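Local coordinates for capsid Protein (Unidentified, PDB 4DMI) that probably serves as a structural building block of a phage particle, five copies associating into a pentamer, at residues K59-I64 with K86-L91; M139-A144 with A167-N172. All coordinates share one frame; numbering follows the deposited sequence. Where two conformers were deposited one is given.

Contact 1 (K59-I64 with K86-L91)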
loop_
_atom_site.group_PDB
_atom_site.type_symbol
_atom_site.label_atom_id
_atom_site.label_comp_id
_atom_site.label_asym_id
_atom_site.label_seq_id
_atom_site.Cartn_x
_atom_site.Cartn_y
_atom_site.Cartn_z
ATOM N N LYS B 59 13.096 7.738 1.880
ATOM C CA LYS B 59 12.093 8.797 1.996
ATOM C C LYS B 59 11.908 9.339 3.414
ATOM O O LYS B 59 11.004 10.146 3.659
ATOM C CB LYS B 59 10.749 8.311 1.440
ATOM C CG LYS B 59 10.823 8.021 -0.055
ATOM C CD LYS B 59 9.535 7.416 -0.592
ATOM C CE LYS B 59 8.417 8.426 -0.651
ATOM N NZ LYS B 59 7.269 7.843 -1.440
ATOM N N ALA B 60 12.760 8.908 4.343
ATOM C CA ALA B 60 12.613 9.273 5.756
ATOM C C ALA B 60 12.695 10.767 6.011
ATOM O O ALA B 60 13.466 11.471 5.361
ATOM C CB ALA B 60 13.647 8.546 6.623
ATOM N N PHE B 61 11.918 11.234 6.974
ATOM C CA PHE B 61 12.000 12.614 7.442
ATOM C C PHE B 61 13.102 12.781 8.480
ATOM O O PHE B 61 13.319 11.909 9.323
ATOM C CB PHE B 61 10.665 13.045 8.061
ATOM C CG PHE B 61 9.564 13.224 7.059
ATOM C CD1 PHE B 61 9.466 14.391 6.312
ATOM C CD2 PHE B 61 8.625 12.223 6.859
ATOM C CE1 PHE B 61 8.445 14.558 5.377
ATOM C CE2 PHE B 61 7.611 12.379 5.917
ATOM C CZ PHE B 61 7.519 13.553 5.184
ATOM N N THR B 62 13.781 13.925 8.440
ATOM C CA THR B 62 14.783 14.257 9.454
ATOM C C THR B 62 14.567 15.684 9.941
ATOM O O THR B 62 13.881 16.472 9.288
ATOM C CB THR B 62 16.226 14.172 8.892
ATOM O OG1 THR B 62 16.434 15.205 7.914
ATOM C CG2 THR B 62 16.506 12.807 8.264
ATOM N N LEU B 63 15.186 16.028 11.067
ATOM C CA LEU B 63 15.123 17.396 11.575
ATOM C C LEU B 63 15.632 18.384 10.516
ATOM O O LEU B 63 15.069 19.471 10.329
ATOM C CB LEU B 63 15.942 17.515 12.864
ATOM C CG LEU B 63 16.055 18.899 13.500
ATOM C CD1 LEU B 63 14.714 19.527 13.806
ATOM C CD2 LEU B 63 16.896 18.812 14.772
ATOM N N ILE B 64 16.671 17.985 9.793
ATOM C CA ILE B 64 17.261 18.866 8.792
ATOM C C ILE B 64 16.438 18.972 7.510
ATOM O O ILE B 64 16.318 20.067 6.944
ATOM C CB ILE B 64 18.736 18.486 8.520
ATOM C CG1 ILE B 64 19.609 19.041 9.650
ATOM C CG2 ILE B 64 19.213 19.008 7.172
ATOM C CD1 ILE B 64 21.019 18.505 9.673
ATOM N N LYS B 86 7.363 14.879 -1.295
ATOM C CA LYS B 86 6.321 14.183 -0.550
ATOM C C LYS B 86 5.742 15.202 0.414
ATOM O O LYS B 86 6.467 15.925 1.074
ATOM C CB LYS B 86 6.907 13.003 0.220
ATOM C CG LYS B 86 5.960 12.424 1.264
ATOM C CD LYS B 86 6.574 11.195 1.935
ATOM C CE LYS B 86 5.565 10.525 2.849
ATOM N NZ LYS B 86 6.022 9.193 3.319
ATOM N N VAL B 87 4.407 15.303 0.466
ATOM C CA VAL B 87 3.752 16.238 1.375
ATOM C C VAL B 87 2.561 15.558 2.040
ATOM O O VAL B 87 1.679 15.016 1.369
ATOM C CB VAL B 87 3.333 17.550 0.648
ATOM C CG1 VAL B 87 2.484 17.262 -0.579
ATOM C CG2 VAL B 87 2.608 18.478 1.600
ATOM N N VAL B 88 2.572 15.552 3.367
ATOM C CA VAL B 88 1.583 14.825 4.148
ATOM C C VAL B 88 1.101 15.682 5.299
ATOM O O VAL B 88 1.853 16.462 5.875
ATOM C CB VAL B 88 2.155 13.505 4.698
ATOM C CG1 VAL B 88 2.536 12.590 3.584
ATOM C CG2 VAL B 88 3.362 13.756 5.560
ATOM N N GLY B 89 -0.167 15.534 5.646
ATOM C CA GLY B 89 -0.730 16.365 6.692
ATOM C C GLY B 89 -2.235 16.360 6.729
ATOM O O GLY B 89 -2.857 15.402 6.272
ATOM N N ASN B 90 -2.806 17.422 7.295
ATOM C CA ASN B 90 -4.257 17.522 7.489
ATOM C C ASN B 90 -4.775 18.926 7.259
ATOM O O ASN B 90 -4.046 19.919 7.416
ATOM C CB ASN B 90 -4.672 17.084 8.905
ATOM C CG ASN B 90 -4.486 15.601 9.146
ATOM O OD1 ASN B 90 -5.252 14.774 8.650
ATOM N ND2 ASN B 90 -3.456 15.252 9.921
ATOM N N LEU B 91 -6.050 18.999 6.893
ATOM C CA LEU B 91 -6.771 20.261 6.790
ATOM C C LEU B 91 -7.898 20.267 7.802
ATOM O O LEU B 91 -8.463 19.218 8.131
ATOM C CB LEU B 91 -7.422 20.372 5.408
ATOM C CG LEU B 91 -6.592 19.992 4.183
ATOM C CD1 LEU B 91 -7.495 19.923 2.950
ATOM C CD2 LEU B 91 -5.477 21.015 3.980
HETATM O O HOH W 1 8.570 9.083 4.527
HETATM O O HOH W 2 5.948 7.179 1.268
#
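Phe61 reaches out of the loop that follows helix 55-58 and sets the far corner of its ring against two side chains of strand 83-95, Lys86 and Val88. Its CG stands anti to the carbonyl carbon (chi1 -71°), a setting that carries CE2 and CZ toward the strand although the CB bond itself runs past it. Phe61 CZ lies 4.1 Å from Lys86 CD, with Lys86 CE at a similar distance from CE2. The two side chains cross at about a right angle. Val88 comes from the opposite direction, its CG2 4.2 Å from Phe61 CZ in one of the two conformers of the valine; the approach to the ring is oblique in both cases.

Lys86 and Val88 are two residues apart on a β-strand and therefore project from the same face of the mixed sheet, the face over which this loop is laid. Ile162 and Arg164 of the adjacent strand 158-167 also touch the phenylalanine, while backbone bonds to the second subunit secure Phe61 from outside its own chain.

Beyond the ring, Lys86 is stretched almost fully, with chi1 at 167° and every later torsion also anti, and its ammonium is delivered to two waters beside Lys59. One water receives a bond from Lys86 NZ (2.8 Å) and donates to the backbone O of Lys59, also at 2.8 Å. The other accepts from both Lys59 NZ and Lys86 NZ, 5.1 Å apart, and probably eases the meeting of like charges. Lys59 bends at chi3 (72°) on its way there, its CE 4.2 Å from Lys86 CD, and its stronger polar partner is Asp56 of the third subunit, with which it forms a salt bridge.

Contact 2 (M139-A144 with A167-N172)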
loop_
_atom_site.group_PDB
_atom_site.type_symbol
_atom_site.label_atom_id
_atom_site.label_comp_id
_atom_site.label_asym_id
_atom_site.label_seq_id
_atom_site.Cartn_x
_atom_site.Cartn_y
_atom_site.Cartn_z
ATOM N N MET B 139 2.440 12.917 -3.584
ATOM C CA MET B 139 3.709 13.110 -4.257
ATOM C C MET B 139 3.483 14.124 -5.358
ATOM O O MET B 139 2.641 13.925 -6.259
ATOM C CB MET B 139 4.233 11.808 -4.860
ATOM C CG MET B 139 5.581 11.936 -5.588
ATOM S SD MET B 139 6.980 12.228 -4.475
ATOM C CE MET B 139 6.443 11.201 -3.104
ATOM N N VAL B 140 4.247 15.213 -5.302
ATOM C CA VAL B 140 4.110 16.320 -6.242
ATOM C C VAL B 140 5.430 16.583 -6.943
ATOM O O VAL B 140 6.483 16.652 -6.301
ATOM C CB VAL B 140 3.692 17.605 -5.511
ATOM C CG1 VAL B 140 3.593 18.783 -6.482
ATOM C CG2 VAL B 140 2.372 17.393 -4.789
ATOM N N LYS B 141 5.384 16.717 -8.264
ATOM C CA LYS B 141 6.555 17.141 -9.022
ATOM C C LYS B 141 6.367 18.583 -9.458
ATOM O O LYS B 141 5.359 18.925 -10.074
ATOM C CB LYS B 141 6.780 16.262 -10.258
ATOM C CG LYS B 141 8.048 16.610 -11.053
ATOM C CD LYS B 141 8.019 15.963 -12.447
ATOM C CE LYS B 141 9.267 16.312 -13.240
ATOM N NZ LYS B 141 9.239 15.665 -14.583
ATOM N N LEU B 142 7.353 19.419 -9.138
ATOM C CA LEU B 142 7.394 20.806 -9.587
ATOM C C LEU B 142 8.409 20.949 -10.708
ATOM O O LEU B 142 9.507 20.384 -10.642
ATOM C CB LEU B 142 7.822 21.724 -8.436
ATOM C CG LEU B 142 6.959 21.726 -7.179
ATOM C CD1 LEU B 142 7.532 22.732 -6.194
ATOM C CD2 LEU B 142 5.502 22.057 -7.522
ATOM N N VAL B 143 8.044 21.695 -11.745
ATOM C CA VAL B 143 9.026 22.137 -12.730
ATOM C C VAL B 143 9.257 23.625 -12.545
ATOM O O VAL B 143 8.652 24.238 -11.663
ATOM C CB VAL B 143 8.582 21.833 -14.179
ATOM C CG1 VAL B 143 8.539 20.338 -14.407
ATOM C CG2 VAL B 143 7.231 22.466 -14.485
ATOM N N ALA B 144 10.147 24.197 -13.358
ATOM C CA ALA B 144 10.508 25.600 -13.219
ATOM C C ALA B 144 9.275 26.491 -13.258
ATOM O O ALA B 144 8.434 26.362 -14.154
ATOM C CB ALA B 144 11.499 26.006 -14.307
ATOM N N ALA B 167 13.436 13.728 -4.597
ATOM C CA ALA B 167 14.337 13.560 -5.731
ATOM C C ALA B 167 14.491 14.869 -6.480
ATOM O O ALA B 167 13.645 15.755 -6.355
ATOM C CB ALA B 167 13.801 12.471 -6.676
ATOM N N ASP B 168 15.560 15.009 -7.259
ATOM C CA ASP B 168 15.639 16.158 -8.148
ATOM C C ASP B 168 14.715 15.966 -9.345
ATOM O O ASP B 168 14.073 14.920 -9.484
ATOM C CB ASP B 168 17.093 16.518 -8.538
ATOM C CG ASP B 168 17.762 15.491 -9.449
ATOM O OD1 ASP B 168 17.079 14.676 -10.091
ATOM O OD2 ASP B 168 19.009 15.526 -9.555
ATOM N N VAL B 169 14.633 16.973 -10.200
ATOM C CA VAL B 169 13.673 16.929 -11.297
ATOM C C VAL B 169 14.009 15.828 -12.319
ATOM O O VAL B 169 13.123 15.314 -13.007
ATOM C CB VAL B 169 13.512 18.317 -11.958
ATOM C CG1 VAL B 169 14.719 18.651 -12.839
ATOM C CG2 VAL B 169 12.229 18.384 -12.756
ATOM N N SER B 170 15.280 15.442 -12.389
ATOM C CA SER B 170 15.697 14.336 -13.246
ATOM C C SER B 170 15.411 12.968 -12.626
ATOM O O SER B 170 15.670 11.937 -13.247
ATOM C CB SER B 170 17.185 14.444 -13.572
ATOM O OG SER B 170 17.483 15.661 -14.236
ATOM N N GLY B 171 14.881 12.953 -11.404
ATOM C CA GLY B 171 14.570 11.703 -10.739
ATOM C C GLY B 171 15.689 11.122 -9.891
ATOM O O GLY B 171 15.550 10.020 -9.359
ATOM N N ASN B 172 16.797 11.847 -9.767
ATOM C CA ASN B 172 17.885 11.408 -8.897
ATOM C C ASN B 172 17.468 11.513 -7.440
ATOM O O ASN B 172 17.045 12.579 -6.982
ATOM C CB ASN B 172 19.141 12.241 -9.143
ATOM C CG ASN B 172 19.651 12.110 -10.565
ATOM O OD1 ASN B 172 19.803 11.002 -11.074
ATOM N ND2 ASN B 172 19.901 13.239 -11.217
#
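Lys141 and Val169 meet flank to tip: the lysine lies extended, and one methyl of the valine presses against CE, the carbon next to the ammonium. The two side chains are skewed to each other, and Lys141 CE comes to 3.6 Å from Val169 CG2. That methyl is anti to the valine's backbone N (chi1 75° for CG1), which turns it toward strand 133-142, where Val169 CG2 also lies 4.0 Å from Leu142 O. Val143 CG1 adds a looser apolar approach to Val169 CG2 at 4.5 Å.

Val169 occupies the second position of a type I β turn, Asp168 to Gly171, closed by Gly171 N bonding to Asp168 O (2.9 Å). The contact joins this turn to the end of strand 133-142, which strand 83-95 separates from 158-167 in the sheet. The Asp168 carboxylate ties the turn's first residue to Asn172 just after it: Asn172 ND2 reaches OD2 of Asp168 at 3.0 Å on its syn lone pair, nearly in the plane of the amide, whereas Asn172 N meets Asp168 OD1 at 2.9 Å from well above the carboxylate plane. The ammonium of Lys141 bonds to the backbone O of Pro176 of the third subunit, across a subunit boundary.

From the N terminus, the chain runs through helix 55-58 into 59-64, crosses strands 67-72 and 74-77, and returns along strand 83-95, where contact 1 closes a loop of 21 intervening residues. Contact 2 opens later, at the end of strand 133-142, and closes after strand 158-167 with 22 residues between. The two loops therefore follow in series, neither nesting nor crossing. In space they share one sheet, because strands 83-95 and 133-142 are antiparallel neighbours, and in one of two conformers Met139 CE packs 3.8 Å from Lys86 CB. Both contacts thus tie flanking loops to this sheet, contact 1 at strand 83-95 and contact 2 at strand 133-142.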